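Local structure of pullulanase (Klebsiella oxytoca, 2YOC) at residues 134-142 with 148-159. The protein hydrolyses the alpha-1,6-glucosidic linkages of pullulan and related branched dextrins, and is a substrate of a type 2 secretion system. Residues are numbered along the deposited sequence; the frame is centred on the assembly and turned at random.
Sequences FTDRTVSVI and VYDSRADAFRAA
Ser140 and Tyr149 form a single antiparallel hydrogen-bonded pair: Ser140 N lies 2.8 Å from Tyr149 O, with the donor N tilted 24° from the plane of the Tyr149 carbonyl, while Tyr149 N, 2.8 Å from Ser140 O, lies in the plane of the Ser140 carbonyl. Val148-Asp150 thereby borders strand 138-141, whose other neighbour is strand 41-46, and the chain then turns into helix 152-159, with Ser151 as N-cap. Val148 is the apolar hub on one side. Its CG1, anti to the backbone N (chi1 175°), sits over a face of the Phe134 ring, 3.9 Å from the centroid and 29° off the normal, a CH-pi contact; the same methyl also packs against Val139 CG1. Asp150 CB meets that ring differently, at its edge, with CB 3.9 Å from Phe134 CD2. Beyond the bridge, Ile142 CD1 comes obliquely to Tyr149 CE1 at 3.7 Å and packs 4.1 Å from Ala159 CB. Ala155 of the same helix puts its CA 3.6 Å above the centre of the Tyr149 ring, whose OH is hydrogen-bonded to Asn145. At the helix start, Ser151 OG donates to Asp154 OD1 from above the carboxylate plane, and Arg152 forms a salt bridge with Asp94. Two backbone bonds thus set the register on this outer strand of a three-stranded sheet, while Ile142 and Ser140 CB hold the helix and Val148 holds the Phe134 ring.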
ATOM      1  N   PHE B 134      54.058   0.154  36.068  1.00142.27           N
ATOM      2  CA  PHE B 134      54.121   1.285  37.006  1.00142.53           C
ATOM      3  C   PHE B 134      54.641   0.753  38.341  1.00149.70           C
ATOM      4  O   PHE B 134      53.851   0.355  39.208  1.00148.75           O
ATOM      5  CB  PHE B 134      52.737   1.963  37.162  1.00142.27           C
ATOM      6  CG  PHE B 134      52.158   2.500  35.876  1.00141.62           C
ATOM      7  CD1 PHE B 134      51.440   1.673  35.021  1.00142.36           C
ATOM      8  CD2 PHE B 134      52.343   3.829  35.512  1.00143.81           C
ATOM      9  CE1 PHE B 134      50.944   2.157  33.811  1.00143.49           C
ATOM     10  CE2 PHE B 134      51.824   4.319  34.312  1.00142.93           C
ATOM     11  CZ  PHE B 134      51.142   3.476  33.462  1.00140.98           C
ATOM     12  N   THR B 135      55.983   0.702  38.470  1.00149.52           N
ATOM     13  CA  THR B 135      56.695   0.183  39.639  1.00152.05           C
ATOM     14  C   THR B 135      56.288   0.774  40.978  1.00158.28           C
ATOM     15  O   THR B 135      56.235   0.038  41.967  1.00159.73           O
ATOM     16  CB  THR B 135      58.213   0.112  39.404  1.00160.82           C
ATOM     17  OG1 THR B 135      58.743   1.389  39.046  1.00161.04           O
ATOM     18  CG2 THR B 135      58.570  -0.899  38.343  1.00158.34           C
ATOM     19  N   ASP B 136      55.957   2.083  40.997  1.00154.53           N
ATOM     20  CA  ASP B 136      55.570   2.871  42.177  1.00154.88           C
ATOM     21  C   ASP B 136      54.157   2.609  42.742  1.00157.00           C
ATOM     22  O   ASP B 136      53.895   2.923  43.913  1.00156.97           O
ATOM     23  CB  ASP B 136      55.785   4.379  41.916  1.00156.34           C
ATOM     24  CG  ASP B 136      55.391   4.889  40.543  1.00165.71           C
ATOM     25  OD1 ASP B 136      54.237   4.656  40.126  1.00164.31           O
ATOM     26  OD2 ASP B 136      56.225   5.541  39.895  1.00172.69           O
ATOM     27  N   ARG B 137      53.250   2.053  41.899  1.00151.41           N
ATOM     28  CA  ARG B 137      51.841   1.768  42.202  1.00149.64           C
ATOM     29  C   ARG B 137      51.006   3.039  42.410  1.00152.41           C
ATOM     30  O   ARG B 137      49.789   2.961  42.598  1.00150.89           O
ATOM     31  CB  ARG B 137      51.659   0.690  43.280  1.00149.79           C
ATOM     32  CG  ARG B 137      51.845  -0.714  42.701  1.00155.41           C
ATOM     33  CD  ARG B 137      52.796  -1.613  43.469  1.00165.80           C
ATOM     34  NE  ARG B 137      52.489  -1.631  44.896  1.00178.49           N
ATOM     35  CZ  ARG B 137      51.558  -2.394  45.455  1.00195.70           C
ATOM     36  NH1 ARG B 137      50.844  -3.232  44.718  1.00181.66           N
ATOM     37  NH2 ARG B 137      51.342  -2.336  46.754  1.00187.73           N
ATOM     38  N   THR B 138      51.678   4.212  42.329  1.00149.47           N
ATOM     39  CA  THR B 138      51.093   5.553  42.347  1.00148.32           C
ATOM     40  C   THR B 138      50.871   5.918  40.872  1.00149.74           C
ATOM     41  O   THR B 138      51.825   6.099  40.108  1.00149.80           O
ATOM     42  CB  THR B 138      51.857   6.580  43.242  1.00158.77           C
ATOM     43  OG1 THR B 138      51.803   7.879  42.652  1.00159.18           O
ATOM     44  CG2 THR B 138      53.298   6.203  43.536  1.00159.17           C
ATOM     45  N   VAL B 139      49.600   5.924  40.476  1.00143.25           N
ATOM     46  CA  VAL B 139      49.127   6.125  39.118  1.00140.65           C
ATOM     47  C   VAL B 139      48.119   7.280  39.061  1.00141.82           C
ATOM     48  O   VAL B 139      47.500   7.591  40.075  1.00141.27           O
ATOM     49  CB  VAL B 139      48.559   4.753  38.650  1.00143.84           C
ATOM     50  CG1 VAL B 139      47.258   4.869  37.864  1.00141.59           C
ATOM     51  CG2 VAL B 139      49.604   3.953  37.892  1.00144.23           C
ATOM     52  N   SER B 140      47.966   7.917  37.881  1.00136.63           N
ATOM     53  CA  SER B 140      47.039   9.034  37.676  1.00134.85           C
ATOM     54  C   SER B 140      46.230   8.884  36.381  1.00136.91           C
ATOM     55  O   SER B 140      46.767   8.420  35.369  1.00137.06           O
ATOM     56  CB  SER B 140      47.799  10.356  37.668  1.00138.34           C
ATOM     57  OG  SER B 140      48.693  10.452  38.765  1.00146.67           O
ATOM     58  N   VAL B 141      44.935   9.269  36.416  1.00131.04           N
ATOM     59  CA  VAL B 141      44.032   9.198  35.255  1.00128.59           C
ATOM     60  C   VAL B 141      43.185  10.485  35.109  1.00132.05           C
ATOM     61  O   VAL B 141      42.911  11.160  36.108  1.00132.74           O
ATOM     62  CB  VAL B 141      43.165   7.896  35.186  1.00131.14           C
ATOM     63  CG1 VAL B 141      44.017   6.662  34.928  1.00131.64           C
ATOM     64  CG2 VAL B 141      42.305   7.705  36.433  1.00131.06           C
ATOM     65  N   ILE B 142      42.799  10.830  33.860  1.00126.77           N
ATOM     66  CA  ILE B 142      41.957  11.999  33.541  1.00125.20           C
ATOM     67  C   ILE B 142      40.654  11.468  32.931  1.00127.53           C
ATOM     68  O   ILE B 142      40.696  10.463  32.224  1.00126.52           O
ATOM     69  CB  ILE B 142      42.639  13.009  32.572  1.00127.99           C
ATOM     70  CG1 ILE B 142      44.145  13.185  32.841  1.00129.51           C
ATOM     71  CG2 ILE B 142      41.913  14.360  32.583  1.00128.19           C
ATOM     72  CD1 ILE B 142      44.946  13.507  31.571  1.00134.64           C
ATOM     73  N   VAL B 148      46.780   5.836  31.370  1.00127.21           N
ATOM     74  CA  VAL B 148      47.266   5.768  32.737  1.00128.06           C
ATOM     75  C   VAL B 148      48.633   6.482  32.767  1.00135.02           C
ATOM     76  O   VAL B 148      49.487   6.219  31.911  1.00135.01           O
ATOM     77  CB  VAL B 148      47.357   4.282  33.188  1.00131.51           C
ATOM     78  CG1 VAL B 148      47.968   4.160  34.569  1.00132.74           C
ATOM     79  CG2 VAL B 148      45.993   3.602  33.158  1.00129.94           C
ATOM     80  N   TYR B 149      48.829   7.391  33.741  1.00133.25           N
ATOM     81  CA  TYR B 149      50.072   8.160  33.904  1.00134.59           C
ATOM     82  C   TYR B 149      50.775   7.760  35.190  1.00140.44           C
ATOM     83  O   TYR B 149      50.109   7.395  36.158  1.00140.48           O
ATOM     84  CB  TYR B 149      49.785   9.679  33.895  1.00135.23           C
ATOM     85  CG  TYR B 149      49.066  10.149  32.648  1.00135.48           C
ATOM     86  CD1 TYR B 149      47.682  10.046  32.534  1.00135.29           C
ATOM     87  CD2 TYR B 149      49.768  10.691  31.579  1.00137.00           C
ATOM     88  CE1 TYR B 149      47.016  10.457  31.381  1.00134.79           C
ATOM     89  CE2 TYR B 149      49.113  11.115  30.426  1.00135.89           C
ATOM     90  CZ  TYR B 149      47.738  10.990  30.328  1.00140.52           C
ATOM     91  OH  TYR B 149      47.089  11.371  29.181  1.00137.89           O
ATOM     92  N   ASP B 150      52.117   7.812  35.206  1.00138.33           N
ATOM     93  CA  ASP B 150      52.882   7.471  36.408  1.00140.16           C
ATOM     94  C   ASP B 150      52.820   8.613  37.424  1.00143.30           C
ATOM     95  O   ASP B 150      52.977   8.392  38.632  1.00144.46           O
ATOM     96  CB  ASP B 150      54.341   7.102  36.070  1.00143.86           C
ATOM     97  CG  ASP B 150      55.110   8.146  35.279  1.00154.62           C
ATOM     98  OD1 ASP B 150      54.654   8.506  34.162  1.00154.05           O
ATOM     99  OD2 ASP B 150      56.198   8.574  35.754  1.00160.36           O
ATOM    100  N   SER B 151      52.585   9.830  36.927  1.00136.80           N
ATOM    101  CA  SER B 151      52.514  11.002  37.772  1.00135.83           C
ATOM    102  C   SER B 151      51.303  11.872  37.498  1.00134.94           C
ATOM    103  O   SER B 151      50.717  11.822  36.414  1.00133.20           O
ATOM    104  CB  SER B 151      53.807  11.813  37.693  1.00140.38           C
ATOM    105  OG  SER B 151      53.799  12.780  36.656  1.00147.29           O
ATOM    106  N   ARG B 152      50.945  12.678  38.495  1.00129.58           N
ATOM    107  CA  ARG B 152      49.882  13.658  38.433  1.00127.38           C
ATOM    108  C   ARG B 152      50.349  14.756  37.467  1.00130.49           C
ATOM    109  O   ARG B 152      49.532  15.325  36.740  1.00129.00           O
ATOM    110  CB  ARG B 152      49.653  14.231  39.829  1.00127.33           C
ATOM    111  CG  ARG B 152      48.195  14.420  40.164  1.00134.96           C
ATOM    112  CD  ARG B 152      47.938  13.831  41.517  1.00144.20           C
ATOM    113  NE  ARG B 152      47.126  14.682  42.384  1.00152.19           N
ATOM    114  CZ  ARG B 152      47.624  15.541  43.268  1.00163.95           C
ATOM    115  NH1 ARG B 152      48.937  15.706  43.381  1.00149.57           N
ATOM    116  NH2 ARG B 152      46.816  16.251  44.033  1.00148.58           N
ATOM    117  N   ALA B 153      51.684  15.006  37.432  1.00127.58           N
ATOM    118  CA  ALA B 153      52.355  15.974  36.560  1.00126.70           C
ATOM    119  C   ALA B 153      52.153  15.594  35.083  1.00126.38           C
ATOM    120  O   ALA B 153      51.571  16.379  34.318  1.00124.54           O
ATOM    121  CB  ALA B 153      53.843  16.036  36.899  1.00129.39           C
ATOM    122  N   ASP B 154      52.570  14.352  34.722  1.00120.81           N
ATOM    123  CA  ASP B 154      52.452  13.751  33.390  1.00118.54           C
ATOM    124  C   ASP B 154      51.008  13.817  32.893  1.00117.06           C
ATOM    125  O   ASP B 154      50.777  14.109  31.714  1.00115.47           O
ATOM    126  CB  ASP B 154      52.962  12.296  33.409  1.00121.24           C
ATOM    127  CG  ASP B 154      54.472  12.138  33.517  1.00132.77           C
ATOM    128  OD1 ASP B 154      55.096  12.878  34.314  1.00135.40           O
ATOM    129  OD2 ASP B 154      55.023  11.236  32.845  1.00136.01           O
ATOM    130  N   ALA B 155      50.044  13.605  33.812  1.00110.61           N
ATOM    131  CA  ALA B 155      48.618  13.693  33.537  1.00107.59           C
ATOM    132  C   ALA B 155      48.209  15.152  33.296  1.00109.28           C
ATOM    133  O   ALA B 155      47.583  15.441  32.284  1.00107.86           O
ATOM    134  CB  ALA B 155      47.828  13.111  34.691  1.00108.02           C
ATOM    135  N   PHE B 156      48.583  16.069  34.208  1.00104.94           N
ATOM    136  CA  PHE B 156      48.273  17.501  34.118  1.00102.89           C
ATOM    137  C   PHE B 156      48.755  18.093  32.773  1.00105.09           C
ATOM    138  O   PHE B 156      47.978  18.778  32.076  1.00102.90           O
ATOM    139  CB  PHE B 156      48.852  18.235  35.349  1.00105.07           C
ATOM    140  CG  PHE B 156      48.748  19.738  35.357  1.00105.53           C
ATOM    141  CD1 PHE B 156      49.776  20.519  34.848  1.00109.02           C
ATOM    142  CD2 PHE B 156      47.669  20.374  35.953  1.00105.81           C
ATOM    143  CE1 PHE B 156      49.692  21.910  34.870  1.00109.53           C
ATOM    144  CE2 PHE B 156      47.593  21.768  35.984  1.00108.33           C
ATOM    145  CZ  PHE B 156      48.583  22.523  35.407  1.00107.18           C
ATOM    146  N   ARG B 157      50.025  17.780  32.396  1.00101.16           N
ATOM    147  CA  ARG B 157      50.639  18.221  31.134  1.00 99.80           C
ATOM    148  C   ARG B 157      49.778  17.738  29.937  1.00 97.97           C
ATOM    149  O   ARG B 157      49.462  18.522  29.032  1.00 94.47           O
ATOM    150  CB  ARG B 157      52.088  17.701  31.031  1.00101.50           C
ATOM    151  CG  ARG B 157      53.094  18.378  31.965  1.00115.70           C
ATOM    152  CD  ARG B 157      54.421  17.639  31.910  1.00128.19           C
ATOM    153  NE  ARG B 157      55.338  18.011  32.991  1.00140.77           N
ATOM    154  CZ  ARG B 157      55.995  17.137  33.756  1.00158.04           C
ATOM    155  NH1 ARG B 157      55.825  15.831  33.580  1.00145.19           N
ATOM    156  NH2 ARG B 157      56.826  17.561  34.701  1.00144.91           N
ATOM    157  N   ALA B 158      49.356  16.458  29.992  1.00 93.05           N
ATOM    158  CA  ALA B 158      48.503  15.812  29.008  1.00 90.89           C
ATOM    159  C   ALA B 158      47.128  16.451  28.986  1.00 94.36           C
ATOM    160  O   ALA B 158      46.551  16.616  27.920  1.00 93.20           O
ATOM    161  CB  ALA B 158      48.372  14.349  29.333  1.00 91.46           C
ATOM    162  N   ALA B 159      46.608  16.833  30.150  1.00 92.29           N
ATOM    163  CA  ALA B 159      45.311  17.484  30.266  1.00 91.85           C
ATOM    164  C   ALA B 159      45.320  18.868  29.617  1.00100.29           C
ATOM    165  O   ALA B 159      44.372  19.235  28.922  1.00 99.39           O
ATOM    166  CB  ALA B 159      44.917  17.588  31.724  1.00 92.81           C
TER